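Local atomic coordinates of endoglucanase A (Clostridium cellulolyticum, PDB entry 1EDG), a protein that hydrolyses internal beta-1,4-glucosidic bonds of cellulose, as an endoglucanase of glycoside hydrolase family 5. Residues Val82-His87 against Val117-His122; Tyr93-Val98 against Ala150-Arg155; Gln201-Thr206 against Arg217-Pro222; Lys248-Val253 against Pro302-Glu307. All blocks are in the same frame, centred on the assembly; numbering follows the deposited sequence.

Interaction 1 (Val82-His87 against Val117-His122)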
loop_
_atom_site.group_PDB
_atom_site.type_symbol
_atom_site.label_atom_id
_atom_site.label_comp_id
_atom_site.label_asym_id
_atom_site.label_seq_id
_atom_site.Cartn_x
_atom_site.Cartn_y
_atom_site.Cartn_z
ATOM N N VAL A 82 8.095 3.346 -4.187
ATOM C CA VAL A 82 9.241 4.029 -4.788
ATOM C C VAL A 82 9.184 5.538 -4.574
ATOM O O VAL A 82 8.171 6.175 -4.861
ATOM C CB VAL A 82 9.352 3.779 -6.315
ATOM C CG1 VAL A 82 10.623 4.447 -6.862
ATOM C CG2 VAL A 82 9.387 2.290 -6.623
ATOM N N SER A 83 10.250 6.096 -4.007
ATOM C CA SER A 83 10.338 7.542 -3.819
ATOM C C SER A 83 11.202 8.025 -4.984
ATOM O O SER A 83 12.414 7.802 -5.012
ATOM C CB SER A 83 10.975 7.888 -2.472
ATOM O OG SER A 83 10.106 7.570 -1.390
ATOM N N TRP A 84 10.566 8.645 -5.969
ATOM C CA TRP A 84 11.266 9.112 -7.161
ATOM C C TRP A 84 11.969 10.463 -7.069
ATOM O O TRP A 84 12.889 10.724 -7.849
ATOM C CB TRP A 84 10.300 9.176 -8.347
ATOM C CG TRP A 84 9.512 7.936 -8.567
ATOM C CD1 TRP A 84 8.328 7.598 -7.965
ATOM C CD2 TRP A 84 9.839 6.854 -9.448
ATOM N NE1 TRP A 84 7.906 6.375 -8.417
ATOM C CE2 TRP A 84 8.813 5.893 -9.332
ATOM C CE3 TRP A 84 10.903 6.602 -10.331
ATOM C CZ2 TRP A 84 8.813 4.694 -10.060
ATOM C CZ3 TRP A 84 10.907 5.413 -11.060
ATOM C CH2 TRP A 84 9.865 4.473 -10.919
ATOM N N HIS A 85 11.562 11.314 -6.131
ATOM C CA HIS A 85 12.147 12.658 -6.035
ATOM C C HIS A 85 13.677 12.785 -5.967
ATOM O O HIS A 85 14.231 13.743 -6.505
ATOM C CB HIS A 85 11.433 13.531 -4.979
ATOM C CG HIS A 85 11.913 13.333 -3.574
ATOM N ND1 HIS A 85 11.261 12.524 -2.667
ATOM C CD2 HIS A 85 12.964 13.872 -2.906
ATOM C CE1 HIS A 85 11.891 12.570 -1.505
ATOM N NE2 HIS A 85 12.928 13.382 -1.625
ATOM N N PRO A 86 14.380 11.849 -5.298
ATOM C CA PRO A 86 15.834 12.053 -5.301
ATOM C C PRO A 86 16.505 11.537 -6.581
ATOM O O PRO A 86 17.730 11.588 -6.712
ATOM C CB PRO A 86 16.294 11.297 -4.054
ATOM C CG PRO A 86 15.303 10.230 -3.901
ATOM C CD PRO A 86 13.990 10.864 -4.268
ATOM N N HIS A 87 15.697 11.102 -7.545
ATOM C CA HIS A 87 16.201 10.560 -8.807
ATOM C C HIS A 87 15.651 11.298 -10.026
ATOM O O HIS A 87 15.692 10.793 -11.152
ATOM C CB HIS A 87 15.837 9.079 -8.886
ATOM C CG HIS A 87 16.275 8.301 -7.685
ATOM N ND1 HIS A 87 15.440 8.042 -6.619
ATOM C CD2 HIS A 87 17.482 7.789 -7.351
ATOM C CE1 HIS A 87 16.117 7.412 -5.676
ATOM N NE2 HIS A 87 17.356 7.245 -6.097
ATOM N N VAL A 117 1.885 -6.929 -9.339
ATOM C CA VAL A 117 2.762 -5.913 -8.775
ATOM C C VAL A 117 2.088 -4.550 -8.731
ATOM O O VAL A 117 1.374 -4.171 -9.660
ATOM C CB VAL A 117 4.055 -5.767 -9.620
ATOM C CG1 VAL A 117 4.960 -4.675 -9.033
ATOM C CG2 VAL A 117 4.799 -7.087 -9.683
ATOM N N ILE A 118 2.312 -3.822 -7.644
ATOM C CA ILE A 118 1.779 -2.475 -7.506
ATOM C C ILE A 118 2.979 -1.533 -7.440
ATOM O O ILE A 118 3.825 -1.676 -6.562
ATOM C CB ILE A 118 0.953 -2.299 -6.218
ATOM C CG1 ILE A 118 -0.317 -3.156 -6.278
ATOM C CG2 ILE A 118 0.585 -0.824 -6.032
ATOM C CD1 ILE A 118 -1.047 -3.244 -4.955
ATOM N N LEU A 119 3.067 -0.611 -8.392
ATOM C CA LEU A 119 4.150 0.378 -8.447
ATOM C C LEU A 119 3.523 1.733 -8.093
ATOM O O LEU A 119 2.482 2.085 -8.642
ATOM C CB LEU A 119 4.714 0.461 -9.866
ATOM C CG LEU A 119 6.198 0.262 -10.176
ATOM C CD1 LEU A 119 6.470 0.921 -11.502
ATOM C CD2 LEU A 119 7.102 0.857 -9.112
ATOM N N ASN A 120 4.166 2.511 -7.226
ATOM C CA ASN A 120 3.606 3.808 -6.835
ATOM C C ASN A 120 4.656 4.919 -6.768
ATOM O O ASN A 120 5.754 4.775 -7.326
ATOM C CB ASN A 120 2.932 3.678 -5.445
ATOM C CG ASN A 120 3.939 3.711 -4.260
ATOM O OD1 ASN A 120 5.147 3.893 -4.432
ATOM N ND2 ASN A 120 3.420 3.574 -3.056
ATOM N N THR A 121 4.237 6.072 -6.239
ATOM C CA THR A 121 5.165 7.156 -5.922
ATOM C C THR A 121 4.953 7.112 -4.404
ATOM O O THR A 121 3.812 6.939 -3.936
ATOM C CB THR A 121 4.804 8.565 -6.492
ATOM O OG1 THR A 121 3.573 9.038 -5.936
ATOM C CG2 THR A 121 4.753 8.533 -8.000
ATOM N N HIS A 122 6.029 7.202 -3.627
ATOM C CA HIS A 122 5.904 7.094 -2.185
ATOM C C HIS A 122 6.193 8.371 -1.407
ATOM O O HIS A 122 5.325 9.243 -1.320
ATOM C CB HIS A 122 6.753 5.916 -1.684
ATOM C CG HIS A 122 6.152 5.185 -0.523
ATOM N ND1 HIS A 122 6.584 5.356 0.777
ATOM C CD2 HIS A 122 5.164 4.263 -0.469
ATOM C CE1 HIS A 122 5.889 4.566 1.579
ATOM N NE2 HIS A 122 5.023 3.893 0.845
#

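Interaction 2 (Tyr93-Val98 against Ala150-Arg155)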
loop_
_atom_site.group_PDB
_atom_site.type_symbol
_atom_site.label_atom_id
_atom_site.label_comp_id
_atom_site.label_asym_id
_atom_site.label_seq_id
_atom_site.Cartn_x
_atom_site.Cartn_y
_atom_site.Cartn_z
ATOM N N TYR A 93 11.453 17.133 -14.709
ATOM C CA TYR A 93 11.504 16.010 -13.777
ATOM C C TYR A 93 11.891 14.695 -14.453
ATOM O O TYR A 93 11.232 13.672 -14.258
ATOM C CB TYR A 93 10.158 15.842 -13.053
ATOM C CG TYR A 93 9.693 17.066 -12.298
ATOM C CD1 TYR A 93 10.131 17.318 -11.001
ATOM C CD2 TYR A 93 8.812 17.973 -12.885
ATOM C CE1 TYR A 93 9.704 18.443 -10.303
ATOM C CE2 TYR A 93 8.378 19.104 -12.195
ATOM C CZ TYR A 93 8.827 19.332 -10.908
ATOM O OH TYR A 93 8.391 20.450 -10.235
ATOM N N LYS A 94 12.958 14.720 -15.246
ATOM C CA LYS A 94 13.427 13.527 -15.945
ATOM C C LYS A 94 13.957 12.503 -14.942
ATOM O O LYS A 94 14.782 12.831 -14.080
ATOM C CB LYS A 94 14.525 13.903 -16.944
ATOM C CG LYS A 94 15.157 12.729 -17.680
ATOM C CD LYS A 94 14.134 11.936 -18.499
ATOM C CE LYS A 94 13.513 12.767 -19.627
ATOM N NZ LYS A 94 12.481 12.001 -20.402
ATOM N N ILE A 95 13.467 11.271 -15.042
ATOM C CA ILE A 95 13.885 10.200 -14.142
ATOM C C ILE A 95 15.173 9.550 -14.634
ATOM O O ILE A 95 15.303 9.214 -15.813
ATOM C CB ILE A 95 12.784 9.101 -14.005
ATOM C CG1 ILE A 95 11.526 9.690 -13.356
ATOM C CG2 ILE A 95 13.296 7.936 -13.162
ATOM C CD1 ILE A 95 10.334 8.750 -13.365
ATOM N N SER A 96 16.128 9.390 -13.725
ATOM C CA SER A 96 17.400 8.762 -14.052
ATOM C C SER A 96 17.185 7.360 -14.617
ATOM O O SER A 96 16.492 6.543 -14.002
ATOM C CB SER A 96 18.258 8.653 -12.797
ATOM O OG SER A 96 19.378 7.819 -13.042
ATOM N N ASP A 97 17.808 7.065 -15.754
ATOM C CA ASP A 97 17.683 5.748 -16.374
ATOM C C ASP A 97 18.294 4.638 -15.519
ATOM O O ASP A 97 17.852 3.493 -15.570
ATOM C CB ASP A 97 18.327 5.738 -17.760
ATOM C CG ASP A 97 17.513 6.499 -18.783
ATOM O OD1 ASP A 97 16.318 6.168 -18.950
ATOM O OD2 ASP A 97 18.066 7.424 -19.422
ATOM N N VAL A 98 19.312 4.985 -14.737
ATOM C CA VAL A 98 19.984 4.023 -13.869
ATOM C C VAL A 98 19.003 3.541 -12.806
ATOM O O VAL A 98 18.925 2.348 -12.519
ATOM C CB VAL A 98 21.260 4.645 -13.209
ATOM C CG1 VAL A 98 21.777 3.775 -12.073
ATOM C CG2 VAL A 98 22.348 4.807 -14.252
ATOM N N ALA A 150 3.996 9.977 -16.835
ATOM C CA ALA A 150 4.100 9.799 -18.281
ATOM C C ALA A 150 5.318 8.912 -18.562
ATOM O O ALA A 150 5.282 8.047 -19.435
ATOM C CB ALA A 150 4.257 11.154 -18.986
ATOM N N GLN A 151 6.383 9.120 -17.796
ATOM C CA GLN A 151 7.610 8.348 -17.945
ATOM C C GLN A 151 7.445 6.898 -17.481
ATOM O O GLN A 151 7.891 5.969 -18.165
ATOM C CB GLN A 151 8.747 9.015 -17.175
ATOM C CG GLN A 151 9.148 10.370 -17.725
ATOM C CD GLN A 151 10.178 11.040 -16.856
ATOM O OE1 GLN A 151 11.361 10.703 -16.906
ATOM N NE2 GLN A 151 9.736 11.973 -16.029
ATOM N N ILE A 152 6.829 6.708 -16.317
ATOM C CA ILE A 152 6.609 5.361 -15.798
ATOM C C ILE A 152 5.702 4.589 -16.758
ATOM O O ILE A 152 5.993 3.444 -17.117
ATOM C CB ILE A 152 6.002 5.382 -14.381
ATOM C CG1 ILE A 152 6.983 6.036 -13.407
ATOM C CG2 ILE A 152 5.707 3.949 -13.912
ATOM C CD1 ILE A 152 6.387 6.336 -12.054
ATOM N N ALA A 153 4.636 5.234 -17.217
ATOM C CA ALA A 153 3.713 4.605 -18.153
ATOM C C ALA A 153 4.416 4.183 -19.448
ATOM O O ALA A 153 4.170 3.098 -19.976
ATOM C CB ALA A 153 2.555 5.546 -18.462
ATOM N N ALA A 154 5.306 5.031 -19.958
ATOM C CA ALA A 154 6.016 4.715 -21.192
ATOM C C ALA A 154 6.967 3.535 -21.017
ATOM O O ALA A 154 7.050 2.671 -21.884
ATOM C CB ALA A 154 6.779 5.934 -21.700
ATOM N N ARG A 155 7.671 3.491 -19.892
ATOM C CA ARG A 155 8.615 2.410 -19.639
ATOM C C ARG A 155 7.934 1.052 -19.488
ATOM O O ARG A 155 8.421 0.056 -20.022
ATOM C CB ARG A 155 9.474 2.710 -18.401
ATOM C CG ARG A 155 10.407 1.571 -17.981
ATOM C CD ARG A 155 11.438 1.224 -19.063
ATOM N NE ARG A 155 12.506 2.218 -19.149
ATOM C CZ ARG A 155 13.717 2.070 -18.616
ATOM N NH1 ARG A 155 14.032 0.961 -17.950
ATOM N NH2 ARG A 155 14.613 3.042 -18.733
#

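Interaction 3 (Gln201-Thr206 against Arg217-Pro222)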
loop_
_atom_site.group_PDB
_atom_site.type_symbol
_atom_site.label_atom_id
_atom_site.label_comp_id
_atom_site.label_asym_id
_atom_site.label_seq_id
_atom_site.Cartn_x
_atom_site.Cartn_y
_atom_site.Cartn_z
ATOM N N GLN A 201 -6.995 12.796 -10.597
ATOM C CA GLN A 201 -7.538 12.952 -11.940
ATOM C C GLN A 201 -6.411 13.127 -12.967
ATOM O O GLN A 201 -6.437 12.511 -14.034
ATOM C CB GLN A 201 -8.502 14.144 -11.987
ATOM C CG GLN A 201 -9.211 14.297 -13.313
ATOM C CD GLN A 201 -10.134 13.133 -13.623
ATOM O OE1 GLN A 201 -11.189 12.994 -13.007
ATOM N NE2 GLN A 201 -9.746 12.298 -14.572
ATOM N N ASP A 202 -5.417 13.951 -12.642
ATOM C CA ASP A 202 -4.284 14.175 -13.549
ATOM C C ASP A 202 -3.502 12.874 -13.774
ATOM O O ASP A 202 -3.085 12.580 -14.894
ATOM C CB ASP A 202 -3.348 15.257 -12.995
ATOM C CG ASP A 202 -3.984 16.644 -12.999
ATOM O OD1 ASP A 202 -4.758 16.953 -13.931
ATOM O OD2 ASP A 202 -3.714 17.428 -12.066
ATOM N N PHE A 203 -3.309 12.112 -12.697
ATOM C CA PHE A 203 -2.609 10.825 -12.737
ATOM C C PHE A 203 -3.314 9.887 -13.722
ATOM O O PHE A 203 -2.680 9.323 -14.622
ATOM C CB PHE A 203 -2.572 10.230 -11.316
ATOM C CG PHE A 203 -2.441 8.728 -11.265
ATOM C CD1 PHE A 203 -1.350 8.079 -11.839
ATOM C CD2 PHE A 203 -3.412 7.967 -10.623
ATOM C CE1 PHE A 203 -1.227 6.689 -11.773
ATOM C CE2 PHE A 203 -3.302 6.578 -10.547
ATOM C CZ PHE A 203 -2.207 5.935 -11.125
ATOM N N VAL A 204 -4.629 9.748 -13.565
ATOM C CA VAL A 204 -5.421 8.890 -14.444
ATOM C C VAL A 204 -5.351 9.355 -15.905
ATOM O O VAL A 204 -5.063 8.564 -16.805
ATOM C CB VAL A 204 -6.905 8.831 -13.975
ATOM C CG1 VAL A 204 -7.750 8.026 -14.960
ATOM C CG2 VAL A 204 -6.986 8.215 -12.582
ATOM N N ASN A 205 -5.582 10.646 -16.138
ATOM C CA ASN A 205 -5.543 11.197 -17.493
ATOM C C ASN A 205 -4.216 10.958 -18.194
ATOM O O ASN A 205 -4.190 10.558 -19.362
ATOM C CB ASN A 205 -5.862 12.693 -17.478
ATOM C CG ASN A 205 -7.323 12.970 -17.174
ATOM O OD1 ASN A 205 -8.156 12.067 -17.236
ATOM N ND2 ASN A 205 -7.638 14.209 -16.835
ATOM N N THR A 206 -3.121 11.186 -17.476
ATOM C CA THR A 206 -1.778 11.000 -18.027
ATOM C C THR A 206 -1.517 9.548 -18.436
ATOM O O THR A 206 -1.041 9.281 -19.541
ATOM C CB THR A 206 -0.705 11.461 -17.017
ATOM O OG1 THR A 206 -0.900 12.850 -16.728
ATOM C CG2 THR A 206 0.699 11.249 -17.572
ATOM N N ARG A 217 -5.339 -0.917 -17.822
ATOM C CA ARG A 217 -4.876 -1.469 -16.549
ATOM C C ARG A 217 -5.582 -0.847 -15.342
ATOM O O ARG A 217 -6.193 0.213 -15.447
ATOM C CB ARG A 217 -3.343 -1.357 -16.416
ATOM C CG ARG A 217 -2.809 -0.029 -15.911
ATOM C CD ARG A 217 -1.293 -0.091 -15.640
ATOM N NE ARG A 217 -0.513 -0.145 -16.878
ATOM C CZ ARG A 217 -0.014 -1.257 -17.414
ATOM N NH1 ARG A 217 -0.192 -2.436 -16.821
ATOM N NH2 ARG A 217 0.619 -1.203 -18.580
ATOM N N TYR A 218 -5.552 -1.544 -14.212
ATOM C CA TYR A 218 -6.165 -1.041 -12.988
ATOM C C TYR A 218 -5.270 0.031 -12.363
ATOM O O TYR A 218 -4.035 -0.086 -12.387
ATOM C CB TYR A 218 -6.391 -2.182 -11.991
ATOM C CG TYR A 218 -7.563 -3.065 -12.341
ATOM C CD1 TYR A 218 -7.420 -4.127 -13.230
ATOM C CD2 TYR A 218 -8.822 -2.824 -11.793
ATOM C CE1 TYR A 218 -8.507 -4.932 -13.567
ATOM C CE2 TYR A 218 -9.912 -3.614 -12.124
ATOM C CZ TYR A 218 -9.751 -4.665 -13.007
ATOM O OH TYR A 218 -10.834 -5.447 -13.332
ATOM N N LEU A 219 -5.894 1.075 -11.824
ATOM C CA LEU A 219 -5.184 2.174 -11.187
ATOM C C LEU A 219 -5.707 2.345 -9.761
ATOM O O LEU A 219 -6.891 2.145 -9.515
ATOM C CB LEU A 219 -5.406 3.471 -11.982
ATOM C CG LEU A 219 -5.066 3.435 -13.479
ATOM C CD1 LEU A 219 -5.403 4.770 -14.141
ATOM C CD2 LEU A 219 -3.585 3.106 -13.681
ATOM N N MET A 220 -4.833 2.712 -8.828
ATOM C CA MET A 220 -5.229 2.906 -7.435
ATOM C C MET A 220 -5.162 4.376 -7.038
ATOM O O MET A 220 -4.206 5.081 -7.380
ATOM C CB MET A 220 -4.334 2.086 -6.499
ATOM C CG MET A 220 -4.594 0.591 -6.542
ATOM S SD MET A 220 -3.291 -0.372 -5.713
ATOM C CE MET A 220 -3.488 0.144 -4.000
ATOM N N CYS A 221 -6.162 4.818 -6.277
ATOM C CA CYS A 221 -6.239 6.199 -5.823
ATOM C C CYS A 221 -6.617 6.295 -4.347
ATOM O O CYS A 221 -7.597 5.679 -3.913
ATOM C CB CYS A 221 -7.286 6.967 -6.639
ATOM S SG CYS A 221 -6.956 7.041 -8.403
ATOM N N PRO A 222 -5.801 6.996 -3.540
ATOM C CA PRO A 222 -6.054 7.174 -2.113
ATOM C C PRO A 222 -6.743 8.523 -1.862
ATOM O O PRO A 222 -6.800 9.382 -2.757
ATOM C CB PRO A 222 -4.646 7.196 -1.524
ATOM C CG PRO A 222 -3.886 7.944 -2.564
ATOM C CD PRO A 222 -4.400 7.352 -3.866
#

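Interaction 4 (Lys248-Val253 against Pro302-Glu307)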
loop_
_atom_site.group_PDB
_atom_site.type_symbol
_atom_site.label_atom_id
_atom_site.label_comp_id
_atom_site.label_asym_id
_atom_site.label_seq_id
_atom_site.Cartn_x
_atom_site.Cartn_y
_atom_site.Cartn_z
ATOM N N LYS A 248 -12.396 0.401 -13.455
ATOM C CA LYS A 248 -10.958 0.115 -13.464
ATOM C C LYS A 248 -10.166 0.914 -12.420
ATOM O O LYS A 248 -8.933 0.906 -12.433
ATOM C CB LYS A 248 -10.364 0.356 -14.857
ATOM C CG LYS A 248 -10.715 -0.713 -15.875
ATOM C CD LYS A 248 -10.149 -2.054 -15.451
ATOM C CE LYS A 248 -10.407 -3.125 -16.488
ATOM N NZ LYS A 248 -11.851 -3.446 -16.573
ATOM N N ILE A 249 -10.871 1.611 -11.531
ATOM C CA ILE A 249 -10.219 2.412 -10.492
ATOM C C ILE A 249 -10.440 1.754 -9.131
ATOM O O ILE A 249 -11.575 1.468 -8.739
ATOM C CB ILE A 249 -10.752 3.884 -10.446
ATOM C CG1 ILE A 249 -10.645 4.554 -11.828
ATOM C CG2 ILE A 249 -9.986 4.688 -9.402
ATOM C CD1 ILE A 249 -9.245 4.629 -12.376
ATOM N N ILE A 250 -9.342 1.509 -8.425
ATOM C CA ILE A 250 -9.359 0.870 -7.113
ATOM C C ILE A 250 -9.063 1.899 -6.015
ATOM O O ILE A 250 -8.138 2.707 -6.149
ATOM C CB ILE A 250 -8.276 -0.243 -7.043
ATOM C CG1 ILE A 250 -8.506 -1.275 -8.143
ATOM C CG2 ILE A 250 -8.279 -0.916 -5.674
ATOM C CD1 ILE A 250 -7.372 -2.275 -8.279
ATOM N N VAL A 251 -9.842 1.870 -4.938
ATOM C CA VAL A 251 -9.632 2.781 -3.819
ATOM C C VAL A 251 -8.517 2.208 -2.935
ATOM O O VAL A 251 -8.517 1.012 -2.618
ATOM C CB VAL A 251 -10.914 2.933 -2.965
ATOM C CG1 VAL A 251 -10.688 3.919 -1.831
ATOM C CG2 VAL A 251 -12.076 3.369 -3.845
ATOM N N SER A 252 -7.591 3.065 -2.524
ATOM C CA SER A 252 -6.477 2.660 -1.683
ATOM C C SER A 252 -6.619 3.191 -0.260
ATOM O O SER A 252 -6.884 4.380 -0.063
ATOM C CB SER A 252 -5.173 3.189 -2.288
ATOM O OG SER A 252 -4.073 2.960 -1.422
ATOM N N VAL A 253 -6.492 2.314 0.732
ATOM C CA VAL A 253 -6.557 2.736 2.128
ATOM C C VAL A 253 -5.446 2.051 2.910
ATOM O O VAL A 253 -5.001 0.957 2.543
ATOM C CB VAL A 253 -7.918 2.420 2.830
ATOM C CG1 VAL A 253 -9.092 2.996 2.038
ATOM C CG2 VAL A 253 -8.084 0.941 3.046
ATOM N N PRO A 302 -13.881 -2.042 -6.168
ATOM C CA PRO A 302 -12.729 -2.602 -5.454
ATOM C C PRO A 302 -11.967 -1.659 -4.524
ATOM O O PRO A 302 -11.780 -0.472 -4.832
ATOM C CB PRO A 302 -11.854 -3.134 -6.587
ATOM C CG PRO A 302 -12.160 -2.229 -7.717
ATOM C CD PRO A 302 -13.644 -2.023 -7.624
ATOM N N VAL A 303 -11.524 -2.215 -3.395
ATOM C CA VAL A 303 -10.745 -1.496 -2.388
ATOM C C VAL A 303 -9.592 -2.404 -1.930
ATOM O O VAL A 303 -9.763 -3.620 -1.763
ATOM C CB VAL A 303 -11.598 -1.133 -1.145
ATOM C CG1 VAL A 303 -10.742 -0.377 -0.123
ATOM C CG2 VAL A 303 -12.806 -0.284 -1.540
ATOM N N ILE A 304 -8.416 -1.811 -1.756
ATOM C CA ILE A 304 -7.244 -2.550 -1.310
ATOM C C ILE A 304 -6.634 -1.858 -0.095
ATOM O O ILE A 304 -6.458 -0.636 -0.097
ATOM C CB ILE A 304 -6.150 -2.633 -2.428
ATOM C CG1 ILE A 304 -6.583 -3.577 -3.552
ATOM C CG2 ILE A 304 -4.812 -3.086 -1.845
ATOM C CD1 ILE A 304 -5.605 -3.626 -4.715
ATOM N N ILE A 305 -6.419 -2.619 0.976
ATOM C CA ILE A 305 -5.754 -2.085 2.164
ATOM C C ILE A 305 -4.275 -2.335 1.815
ATOM O O ILE A 305 -3.759 -3.450 1.978
ATOM C CB ILE A 305 -6.164 -2.837 3.461
ATOM C CG1 ILE A 305 -7.644 -2.572 3.779
ATOM C CG2 ILE A 305 -5.295 -2.385 4.638
ATOM C CD1 ILE A 305 -8.182 -3.336 4.975
ATOM N N GLY A 306 -3.643 -1.310 1.233
ATOM C CA GLY A 306 -2.263 -1.407 0.797
ATOM C C GLY A 306 -1.211 -1.532 1.880
ATOM O O GLY A 306 -0.065 -1.871 1.581
ATOM N N GLU A 307 -1.577 -1.204 3.114
ATOM C CA GLU A 307 -0.652 -1.306 4.242
ATOM C C GLU A 307 -1.393 -1.651 5.530
ATOM O O GLU A 307 -2.415 -1.034 5.856
ATOM C CB GLU A 307 0.128 0.002 4.468
ATOM C CG GLU A 307 1.122 0.369 3.382
ATOM C CD GLU A 307 1.985 1.576 3.747
ATOM O OE1 GLU A 307 2.165 1.871 4.947
ATOM O OE2 GLU A 307 2.495 2.226 2.822
#

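Interaction 1 (Val82-His87 against Val117-His122)
V82 and S83 bring the loop 82-87 up against the end of strand 116-120 and the turn after it, S83 CA coming within 4.7 Å of H122 CA, and one main-chain bond joins the two, H122 N giving to V82 O at 2.7 Å. The amide N of V82 is held by a side chain instead: N120 OD1 accepts from V82 N at 3.0 Å. N120 can reach it because its CG sits between the backbone N and the carbonyl carbon (chi1 79°). The other end of the same amide, ND2, makes a weak bond to E166 OE2.

N120 also serves the loop through its main chain. W84 NE1 donates to N120 O at 2.9 Å, a bond of 167° with the acceptor only 9° out of the indole plane, so the carbonyl meets the ring at its edge. This is the top of a TIM barrel, where the loop leaving the second strand, 77-80, is tied to the C-terminal end of the third; in this fold the active site lies at that end of the strands.

V82 splits its two methyls. CG1 lies over the centre of one face of the W84 ring, while CG2 meets L119 CD2 at 3.7 Å. T121 crosses W84 at about a right angle, its CG2 coming 3.7 Å from W84 CD1, and its OG1 is bonded to G167 O. S83 OG passes 3.8 Å from H122 CB, but its hydrogen bonds run to D40 O and H123 N.

Interaction 2 (Tyr93-Val98 against Ala150-Arg155)
Q151 lays its carboxamide alongside the backbone of residues 93-95 and crosses the side chain of I95 obliquely. The amide uses both its ends. OE1 accepts from I95 N at 2.9 Å with an N-H...O angle of 172°, the donor lying in the carbonyl plane on a lone pair. NE2 donates to Y93 O, also at 2.9 Å; that oxygen lies in the amide plane of Q151, although NE2 stands well above the plane of the Y93 carbonyl. Taking O of one residue and N of the residue two further on is what a neighbouring strand would do in a parallel sheet, and the paired bonds fix the rotation of the amide. NE2 has a second acceptor, S147 O, in its own helix. The chain of Q151 runs extended beyond CG (chi2 175°), which carries the amide out to the strand.

Around this pair, K94 CD comes to 3.4 Å from Q151 OE1, and I95 CD1 packs on I152 CG1 at 4.3 Å. Toward the exposed end of the contact, D97 OD1 lies at the edge of the R155 guanidinium, a long salt bridge of 3.6 Å to NH2 with the two planar groups 16° apart; R155 NH1 is bonded to N101 and Q104.

The contact thus joins helix 138-155 to the short strand 94-95, which pairs with strand 88-89, and to the start of helix 97-111.

Interaction 3 (Gln201-Thr206 against Arg217-Pro222)
L219 meets V204 and F203 in the apolar part of the contact, sending its side chain from the strand toward helix 187-209. V204 CG1 touches L219 CD1 at 4.1 Å, with CG2 equally close to the same methyl, and F203 brings the CE2 corner of its ring to 4.0 Å from L219 CB. F203 CG is anti to its backbone N (chi1 155°), which turns the ring toward the strand. CE2 also passes 3.6 Å from M220 O.

A sulfur-aromatic contact adds to this. C221 SG lies 5.4 Å from the centroid of the F203 ring and in the ring plane, so the sulfur meets the ring edge; the same sulfur is 4.3 Å from V204 CG2.

No hydrogen bond crosses between the two segments. The polar links nearby run elsewhere: P222 O accepts from N200 ND2, further back in the helix, and D202 on the helix forms a salt bridge with K142.

The axes of helix segment 201-206 and strand 219-222 approach to 9.8 Å and run nearly antiparallel, at 170°. Helix 187-209 connects the neighbouring parallel strands 163-166 and 219-222, a beta-alpha-beta crossover in the wall of the TIM barrel.

Interaction 4 (Lys248-Val253 against Pro302-Glu307)
V251 and V253 are the residues of strand 249-254 whose amides face the next strand. V251 N donates to P302 O at 3.0 Å and V251 O accepts from I304 N at 3.0 Å; V253 N then donates to I304 O at 3.1 Å and V253 O accepts from G306 N at 2.9 Å. The last of these is clearly bent, at 131°. This is parallel pairing of the sixth and seventh strands of the TIM barrel, whose segments cross at -35°.

Side chains reinforce it on both faces. Toward helix 279-297 on the outside, V253 CG2 lies 3.6 Å from I305 CG1 and V251 CB meets V303 CG2 at 4.0 Å; I292 packs on V253 and V303. On the inward face I250 divides its branches: CG2, anti to the backbone N, touches I304 CG1 at 3.8 Å, while CG1, anti to the carbonyl carbon (chi1 -58°), lies 3.8 Å from P302 CG, the I250 and P302 side chains crossing at about a right angle.

Further out, M220 of the preceding strand packs on I250 and S252, while V26 and L29 of helix 21-29 reach P302 and I304. At the C-terminal end of the seventh strand, where family 5 enzymes carry their nucleophilic glutamate, E307 is held by a salt bridge from R79 and a hydrogen bond with Y256 OH.

Interactions 1, 3 and 4 all reach the eight-stranded parallel barrel; interaction 2 lies outside it, among the surrounding helices. Along the chain the segments of interactions 1 and 2 alternate, and 3 and 4 follow in series. The centres of interactions 1 and 2 are about 11 Å apart, with W84 packed on I152 and I95 between them. Interactions 3 and 4, whose centres are about 12 Å apart, share a strand border, L219 and C221 pairing with I250. Interactions 2 and 4 are farthest apart, about 24 Å between centres. H122 NE2 comes 3.6 Å from E307 OE2, bringing interactions 1 and 4 together at the strand ends, probably beside the cellulose-cleaving site.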